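Local coordinates for putative acetoin utilization protein, acetoin dehydrogenase (Thermus thermophilus, PDB 5AWE) that is of unknown function but joins a pair of CBS domains to an ACT domain, an architecture consistent with sensing a small-molecule ligand, at residues 1-12 / 86-98. Numbering follows the deposited sequence.
Sequences MLVRDWMTKDPV and VTVEADAPLEKAA
Leu2 and Pro93 form a single beta bridge, their CA atoms 4.4 Å apart, where the N-terminal residues 1-12 meet the loop between strand 88-89 and helix 94-103. The contact ties the start of the first CBS sequence repeat to the second: strand 8-9 pairs with 116-122 (Thr8 with Ile120), joining the mixed sheet of strands 88-89, 108-113 and 116-122, whose outer edges within this chain are 8-9 and 88-89. Leu94 N donates to Met1 O at 2.9 Å, coming from above the carbonyl plane, while Val3 N reaches Ala92 O almost head-on, with a C=O...N angle of 161°. Arg4 N takes an in-plane lone pair of Ala90 O, the carbonyl inside the type I turn Glu89-Ala92. Above that turn the Arg4 guanidinium lies flat over the Ala90 methyl, CB standing 3.3 Å from CZ, and its NH2 continues to a salt bridge with Glu113. With an alanine at this position, Glu113 is likely to lose its charged mate and the Ala90 methyl its flat cover. With CG1 anti to the backbone N (chi1 177°), Val3 CG2 sits beside that N and rests against the turn, 4.0 Å from Ala92 CB; Val111 and Ile121 also pack on Val3. Leu94 crosses Trp6 at about a right angle, CD2 meeting Trp6 CD1 at 3.8 Å, and Ala129 of helix 123-133 touches both. Glu95, whose OE1 forms salt bridges with Arg142 and Arg184 of the second subunit, is crossed by selenomethionine Met1, which bends at chi3 (54°) to set its CE 3.5 Å from Glu95 OE2.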
HETATM    1  N   MSE A   1      -5.478  22.630 -41.219  1.00 31.93           N
HETATM    2  CA  MSE A   1      -5.163  22.318 -39.800  1.00 32.65           C
HETATM    3  C   MSE A   1      -6.432  21.827 -39.122  1.00 32.04           C
HETATM    4  O   MSE A   1      -7.236  22.619 -38.633  1.00 32.79           O
HETATM    5  CB  MSE A   1      -4.659  23.565 -39.070  1.00 35.15           C
HETATM    6  CG  MSE A   1      -3.544  24.303 -39.774  1.00 40.85           C
HETATM    7 SE   MSE A   1      -3.207  25.864 -38.962  1.00 54.58          SE
HETATM    8  CE  MSE A   1      -2.924  25.289 -37.281  1.00 44.26           C
ATOM      9  N   LEU A   2      -6.606  20.515 -39.097  1.00 31.31           N
ATOM     10  CA  LEU A   2      -7.756  19.915 -38.445  1.00 29.41           C
ATOM     11  C   LEU A   2      -7.299  19.040 -37.277  1.00 27.69           C
ATOM     12  O   LEU A   2      -6.142  18.634 -37.213  1.00 26.00           O
ATOM     13  CB  LEU A   2      -8.527  19.078 -39.460  1.00 29.57           C
ATOM     14  CG  LEU A   2      -9.023  19.851 -40.676  1.00 31.89           C
ATOM     15  CD1 LEU A   2      -9.826  18.914 -41.574  1.00 29.46           C
ATOM     16  CD2 LEU A   2      -9.888  21.027 -40.224  1.00 30.56           C
ATOM     17  N   VAL A   3      -8.211  18.755 -36.352  1.00 27.63           N
ATOM     18  CA  VAL A   3      -7.926  17.811 -35.278  1.00 27.73           C
ATOM     19  C   VAL A   3      -7.569  16.447 -35.870  1.00 29.73           C
ATOM     20  O   VAL A   3      -6.601  15.811 -35.442  1.00 29.17           O
ATOM     21  CB  VAL A   3      -9.137  17.671 -34.346  1.00 27.09           C
ATOM     22  CG1 VAL A   3      -8.858  16.632 -33.270  1.00 26.80           C
ATOM     23  CG2 VAL A   3      -9.461  19.021 -33.719  1.00 20.39           C
ATOM     24  N   ARG A   4      -8.349  16.022 -36.868  1.00 30.49           N
ATOM     25  CA  ARG A   4      -8.070  14.811 -37.647  1.00 31.40           C
ATOM     26  C   ARG A   4      -6.596  14.606 -37.975  1.00 30.81           C
ATOM     27  O   ARG A   4      -6.094  13.494 -37.878  1.00 31.58           O
ATOM     28  CB  ARG A   4      -8.845  14.829 -38.972  1.00 35.99           C
ATOM     29  CG  ARG A   4     -10.335  14.612 -38.842  1.00 45.29           C
ATOM     30  CD  ARG A   4     -10.980  14.215 -40.174  1.00 49.54           C
ATOM     31  NE  ARG A   4     -12.428  14.084 -40.030  1.00 57.21           N
ATOM     32  CZ  ARG A   4     -13.041  13.003 -39.550  1.00 61.21           C
ATOM     33  NH1 ARG A   4     -12.331  11.945 -39.171  1.00 60.22           N
ATOM     34  NH2 ARG A   4     -14.365  12.984 -39.430  1.00 58.96           N
ATOM     35  N   ASP A   5      -5.911  15.669 -38.386  1.00 29.49           N
ATOM     36  CA  ASP A   5      -4.575  15.518 -38.948  1.00 29.91           C
ATOM     37  C   ASP A   5      -3.531  15.266 -37.885  1.00 30.80           C
ATOM     38  O   ASP A   5      -2.377  14.956 -38.203  1.00 30.88           O
ATOM     39  CB  ASP A   5      -4.172  16.762 -39.743  1.00 30.24           C
ATOM     40  CG  ASP A   5      -5.201  17.148 -40.771  1.00 33.84           C
ATOM     41  OD1 ASP A   5      -5.772  16.238 -41.410  1.00 38.51           O
ATOM     42  OD2 ASP A   5      -5.445  18.363 -40.929  1.00 34.51           O
ATOM     43  N   TRP A   6      -3.917  15.409 -36.621  1.00 29.85           N
ATOM     44  CA  TRP A   6      -2.938  15.302 -35.554  1.00 30.03           C
ATOM     45  C   TRP A   6      -3.332  14.335 -34.447  1.00 30.97           C
ATOM     46  O   TRP A   6      -2.495  13.964 -33.614  1.00 31.04           O
ATOM     47  CB  TRP A   6      -2.656  16.693 -34.991  1.00 28.66           C
ATOM     48  CG  TRP A   6      -2.219  17.638 -36.070  1.00 31.68           C
ATOM     49  CD1 TRP A   6      -3.021  18.446 -36.833  1.00 30.24           C
ATOM     50  CD2 TRP A   6      -0.891  17.813 -36.561  1.00 28.24           C
ATOM     51  NE1 TRP A   6      -2.270  19.106 -37.772  1.00 32.77           N
ATOM     52  CE2 TRP A   6      -0.959  18.738 -37.627  1.00 28.63           C
ATOM     53  CE3 TRP A   6       0.353  17.280 -36.204  1.00 26.75           C
ATOM     54  CZ2 TRP A   6       0.169  19.141 -38.340  1.00 26.79           C
ATOM     55  CZ3 TRP A   6       1.478  17.681 -36.915  1.00 30.44           C
ATOM     56  CH2 TRP A   6       1.376  18.604 -37.972  1.00 33.21           C
HETATM   57  N   MSE A   7      -4.593  13.909 -34.446  1.00 30.97           N
HETATM   58  CA  MSE A   7      -5.072  12.978 -33.426  1.00 32.81           C
HETATM   59  C   MSE A   7      -4.452  11.595 -33.570  1.00 33.50           C
HETATM   60  O   MSE A   7      -4.017  11.207 -34.652  1.00 33.90           O
HETATM   61  CB  MSE A   7      -6.593  12.850 -33.491  1.00 32.80           C
HETATM   62  CG  MSE A   7      -7.107  12.035 -34.660  1.00 30.47           C
HETATM   63 SE   MSE A   7      -8.905  12.093 -34.758  1.00 46.29          SE
HETATM   64  CE  MSE A   7      -9.179  10.727 -35.885  1.00 41.27           C
ATOM     65  N   THR A   8      -4.409  10.858 -32.466  1.00 35.19           N
ATOM     66  CA  THR A   8      -4.122   9.427 -32.507  1.00 36.23           C
ATOM     67  C   THR A   8      -5.432   8.668 -32.696  1.00 36.79           C
ATOM     68  O   THR A   8      -6.375   8.841 -31.923  1.00 36.34           O
ATOM     69  CB  THR A   8      -3.465   8.954 -31.201  1.00 38.24           C
ATOM     70  OG1 THR A   8      -2.201   9.604 -31.039  1.00 39.19           O
ATOM     71  CG2 THR A   8      -3.262   7.452 -31.223  1.00 41.82           C
ATOM     72  N   LYS A   9      -5.492   7.831 -33.723  1.00 38.19           N
ATOM     73  CA  LYS A   9      -6.728   7.125 -34.040  1.00 41.59           C
ATOM     74  C   LYS A   9      -6.895   5.859 -33.201  1.00 42.22           C
ATOM     75  O   LYS A   9      -5.915   5.296 -32.699  1.00 42.37           O
ATOM     76  CB  LYS A   9      -6.771   6.768 -35.530  1.00 46.00           C
ATOM     77  CG  LYS A   9      -6.902   7.965 -36.462  1.00 51.05           C
ATOM     78  CD  LYS A   9      -6.919   7.535 -37.929  1.00 59.74           C
ATOM     79  CE  LYS A   9      -8.161   6.707 -38.271  1.00 65.01           C
ATOM     80  NZ  LYS A   9      -9.407   7.529 -38.400  1.00 63.93           N
ATOM     81  N   ASP A  10      -8.145   5.429 -33.045  1.00 42.50           N
ATOM     82  CA  ASP A  10      -8.463   4.170 -32.369  1.00 43.33           C
ATOM     83  C   ASP A  10      -7.797   4.036 -30.996  1.00 42.37           C
ATOM     84  O   ASP A  10      -6.983   3.137 -30.778  1.00 43.19           O
ATOM     85  CB  ASP A  10      -8.057   2.986 -33.255  1.00 46.71           C
ATOM     86  CG  ASP A  10      -8.763   3.000 -34.606  1.00 53.64           C
ATOM     87  OD1 ASP A  10      -9.933   3.441 -34.668  1.00 56.24           O
ATOM     88  OD2 ASP A  10      -8.149   2.573 -35.607  1.00 56.84           O
ATOM     89  N   PRO A  11      -8.136   4.932 -30.053  1.00 40.13           N
ATOM     90  CA  PRO A  11      -7.543   4.873 -28.714  1.00 38.02           C
ATOM     91  C   PRO A  11      -8.127   3.728 -27.891  1.00 36.96           C
ATOM     92  O   PRO A  11      -9.160   3.154 -28.250  1.00 36.86           O
ATOM     93  CB  PRO A  11      -7.886   6.232 -28.113  1.00 37.66           C
ATOM     94  CG  PRO A  11      -9.160   6.608 -28.782  1.00 35.19           C
ATOM     95  CD  PRO A  11      -9.066   6.068 -30.187  1.00 37.71           C
ATOM     96  N   VAL A  12      -7.462   3.401 -26.791  1.00 34.86           N
ATOM     97  CA  VAL A  12      -7.969   2.397 -25.871  1.00 35.23           C
ATOM     98  C   VAL A  12      -9.112   2.997 -25.077  1.00 33.62           C
ATOM     99  O   VAL A  12      -9.027   4.129 -24.622  1.00 34.78           O
ATOM    100  CB  VAL A  12      -6.877   1.942 -24.887  1.00 39.14           C
ATOM    101  CG1 VAL A  12      -7.444   0.916 -23.919  1.00 42.11           C
ATOM    102  CG2 VAL A  12      -5.698   1.364 -25.660  1.00 43.80           C
ATOM    103  N   VAL A  86     -15.133  16.910 -21.913  1.00 32.14           N
ATOM    104  CA  VAL A  86     -14.901  17.936 -22.922  1.00 33.97           C
ATOM    105  C   VAL A  86     -14.261  17.283 -24.144  1.00 35.11           C
ATOM    106  O   VAL A  86     -13.261  16.572 -24.027  1.00 35.82           O
ATOM    107  CB  VAL A  86     -13.964  19.066 -22.396  1.00 36.26           C
ATOM    108  CG1 VAL A  86     -14.471  19.591 -21.052  1.00 38.46           C
ATOM    109  CG2 VAL A  86     -12.550  18.558 -22.263  1.00 36.64           C
ATOM    110  N   THR A  87     -14.845  17.523 -25.315  1.00 35.89           N
ATOM    111  CA  THR A  87     -14.380  16.894 -26.544  1.00 35.22           C
ATOM    112  C   THR A  87     -14.223  17.912 -27.680  1.00 35.04           C
ATOM    113  O   THR A  87     -14.644  19.059 -27.560  1.00 36.12           O
ATOM    114  CB  THR A  87     -15.359  15.813 -26.985  1.00 34.42           C
ATOM    115  OG1 THR A  87     -16.611  16.419 -27.337  1.00 36.17           O
ATOM    116  CG2 THR A  87     -15.588  14.832 -25.851  1.00 32.96           C
ATOM    117  N   VAL A  88     -13.593  17.482 -28.769  1.00 33.99           N
ATOM    118  CA  VAL A  88     -13.556  18.248 -30.010  1.00 33.62           C
ATOM    119  C   VAL A  88     -13.980  17.378 -31.182  1.00 33.74           C
ATOM    120  O   VAL A  88     -13.780  16.158 -31.170  1.00 33.82           O
ATOM    121  CB  VAL A  88     -12.142  18.780 -30.333  1.00 33.66           C
ATOM    122  CG1 VAL A  88     -12.022  20.227 -29.923  1.00 31.81           C
ATOM    123  CG2 VAL A  88     -11.099  17.934 -29.635  1.00 23.84           C
ATOM    124  N   GLU A  89     -14.551  18.013 -32.200  1.00 34.18           N
ATOM    125  CA  GLU A  89     -14.933  17.307 -33.416  1.00 36.00           C
ATOM    126  C   GLU A  89     -13.692  17.056 -34.263  1.00 35.40           C
ATOM    127  O   GLU A  89     -12.795  17.892 -34.325  1.00 35.20           O
ATOM    128  CB  GLU A  89     -15.942  18.136 -34.213  1.00 39.43           C
ATOM    129  CG  GLU A  89     -16.829  19.027 -33.353  1.00 48.34           C
ATOM    130  CD  GLU A  89     -16.138  20.325 -32.950  1.00 56.04           C
ATOM    131  OE1 GLU A  89     -16.065  21.244 -33.795  1.00 62.51           O
ATOM    132  OE2 GLU A  89     -15.669  20.430 -31.795  1.00 52.75           O
ATOM    133  N   ALA A  90     -13.640  15.898 -34.907  1.00 36.13           N
ATOM    134  CA  ALA A  90     -12.508  15.553 -35.757  1.00 36.86           C
ATOM    135  C   ALA A  90     -12.238  16.655 -36.791  1.00 36.56           C
ATOM    136  O   ALA A  90     -11.084  16.983 -37.077  1.00 37.43           O
ATOM    137  CB  ALA A  90     -12.781  14.224 -36.462  1.00 35.66           C
ATOM    138  N   ASP A  91     -13.307  17.228 -37.334  1.00 35.12           N
ATOM    139  CA  ASP A  91     -13.199  18.181 -38.433  1.00 35.11           C
ATOM    140  C   ASP A  91     -12.997  19.600 -37.947  1.00 33.13           C
ATOM    141  O   ASP A  91     -13.066  20.538 -38.730  1.00 34.54           O
ATOM    142  CB  ASP A  91     -14.454  18.136 -39.310  1.00 39.75           C
ATOM    143  CG  ASP A  91     -15.681  18.675 -38.597  1.00 43.83           C
ATOM    144  OD1 ASP A  91     -15.593  19.767 -37.998  1.00 49.71           O
ATOM    145  OD2 ASP A  91     -16.737  18.009 -38.637  1.00 47.87           O
ATOM    146  N   ALA A  92     -12.760  19.766 -36.655  1.00 31.97           N
ATOM    147  CA  ALA A  92     -12.556  21.096 -36.096  1.00 29.30           C
ATOM    148  C   ALA A  92     -11.149  21.600 -36.382  1.00 28.68           C
ATOM    149  O   ALA A  92     -10.234  20.813 -36.656  1.00 28.51           O
ATOM    150  CB  ALA A  92     -12.795  21.071 -34.601  1.00 23.35           C
ATOM    151  N   PRO A  93     -10.960  22.929 -36.357  1.00 27.72           N
ATOM    152  CA  PRO A  93      -9.604  23.420 -36.617  1.00 25.66           C
ATOM    153  C   PRO A  93      -8.701  23.007 -35.456  1.00 24.02           C
ATOM    154  O   PRO A  93      -9.136  22.966 -34.305  1.00 24.13           O
ATOM    155  CB  PRO A  93      -9.768  24.938 -36.719  1.00 26.19           C
ATOM    156  CG  PRO A  93     -11.066  25.236 -36.045  1.00 28.08           C
ATOM    157  CD  PRO A  93     -11.935  24.023 -36.210  1.00 25.12           C
ATOM    158  N   LEU A  94      -7.452  22.683 -35.767  1.00 21.88           N
ATOM    159  CA  LEU A  94      -6.507  22.265 -34.756  1.00 21.15           C
ATOM    160  C   LEU A  94      -6.562  23.232 -33.564  1.00 22.02           C
ATOM    161  O   LEU A  94      -6.581  22.788 -32.413  1.00 21.06           O
ATOM    162  CB  LEU A  94      -5.099  22.200 -35.370  1.00 13.49           C
ATOM    163  CG  LEU A  94      -3.921  21.669 -34.541  1.00 15.76           C
ATOM    164  CD1 LEU A  94      -3.437  22.747 -33.582  1.00 11.28           C
ATOM    165  CD2 LEU A  94      -4.338  20.391 -33.787  1.00  6.33           C
ATOM    166  N   GLU A  95      -6.633  24.535 -33.847  1.00 22.64           N
ATOM    167  CA  GLU A  95      -6.565  25.577 -32.809  1.00 24.55           C
ATOM    168  C   GLU A  95      -7.663  25.464 -31.743  1.00 25.58           C
ATOM    169  O   GLU A  95      -7.501  25.949 -30.618  1.00 26.23           O
ATOM    170  CB  GLU A  95      -6.631  26.986 -33.435  1.00 22.52           C
ATOM    171  CG  GLU A  95      -5.594  27.265 -34.515  1.00 23.57           C
ATOM    172  CD  GLU A  95      -6.134  27.035 -35.922  1.00 27.23           C
ATOM    173  OE1 GLU A  95      -6.405  28.028 -36.618  1.00 26.31           O
ATOM    174  OE2 GLU A  95      -6.288  25.864 -36.336  1.00 30.52           O
ATOM    175  N   LYS A  96      -8.775  24.828 -32.092  1.00 26.04           N
ATOM    176  CA  LYS A  96      -9.873  24.665 -31.149  1.00 28.59           C
ATOM    177  C   LYS A  96      -9.446  23.746 -30.006  1.00 28.01           C
ATOM    178  O   LYS A  96      -9.770  23.982 -28.843  1.00 28.90           O
ATOM    179  CB  LYS A  96     -11.097  24.074 -31.856  1.00 32.46           C
ATOM    180  CG  LYS A  96     -12.420  24.435 -31.203  1.00 40.95           C
ATOM    181  CD  LYS A  96     -13.551  23.570 -31.748  1.00 51.87           C
ATOM    182  CE  LYS A  96     -14.923  24.189 -31.496  1.00 53.11           C
ATOM    183  NZ  LYS A  96     -15.339  25.080 -32.619  1.00 53.20           N
ATOM    184  N   ALA A  97      -8.702  22.701 -30.345  1.00 27.55           N
ATOM    185  CA  ALA A  97      -8.230  21.764 -29.342  1.00 26.94           C
ATOM    186  C   ALA A  97      -7.327  22.494 -28.357  1.00 27.78           C
ATOM    187  O   ALA A  97      -7.487  22.352 -27.143  1.00 28.48           O
ATOM    188  CB  ALA A  97      -7.472  20.608 -30.008  1.00 21.36           C
ATOM    189  N   ALA A  98      -6.388  23.280 -28.879  1.00 26.29           N
ATOM    190  CA  ALA A  98      -5.441  23.988 -28.021  1.00 26.83           C
ATOM    191  C   ALA A  98      -6.194  24.908 -27.072  1.00 25.98           C
ATOM    192  O   ALA A  98      -5.827  25.047 -25.904  1.00 26.16           O
ATOM    193  CB  ALA A  98      -4.449  24.804 -28.866  1.00 18.80           C
TER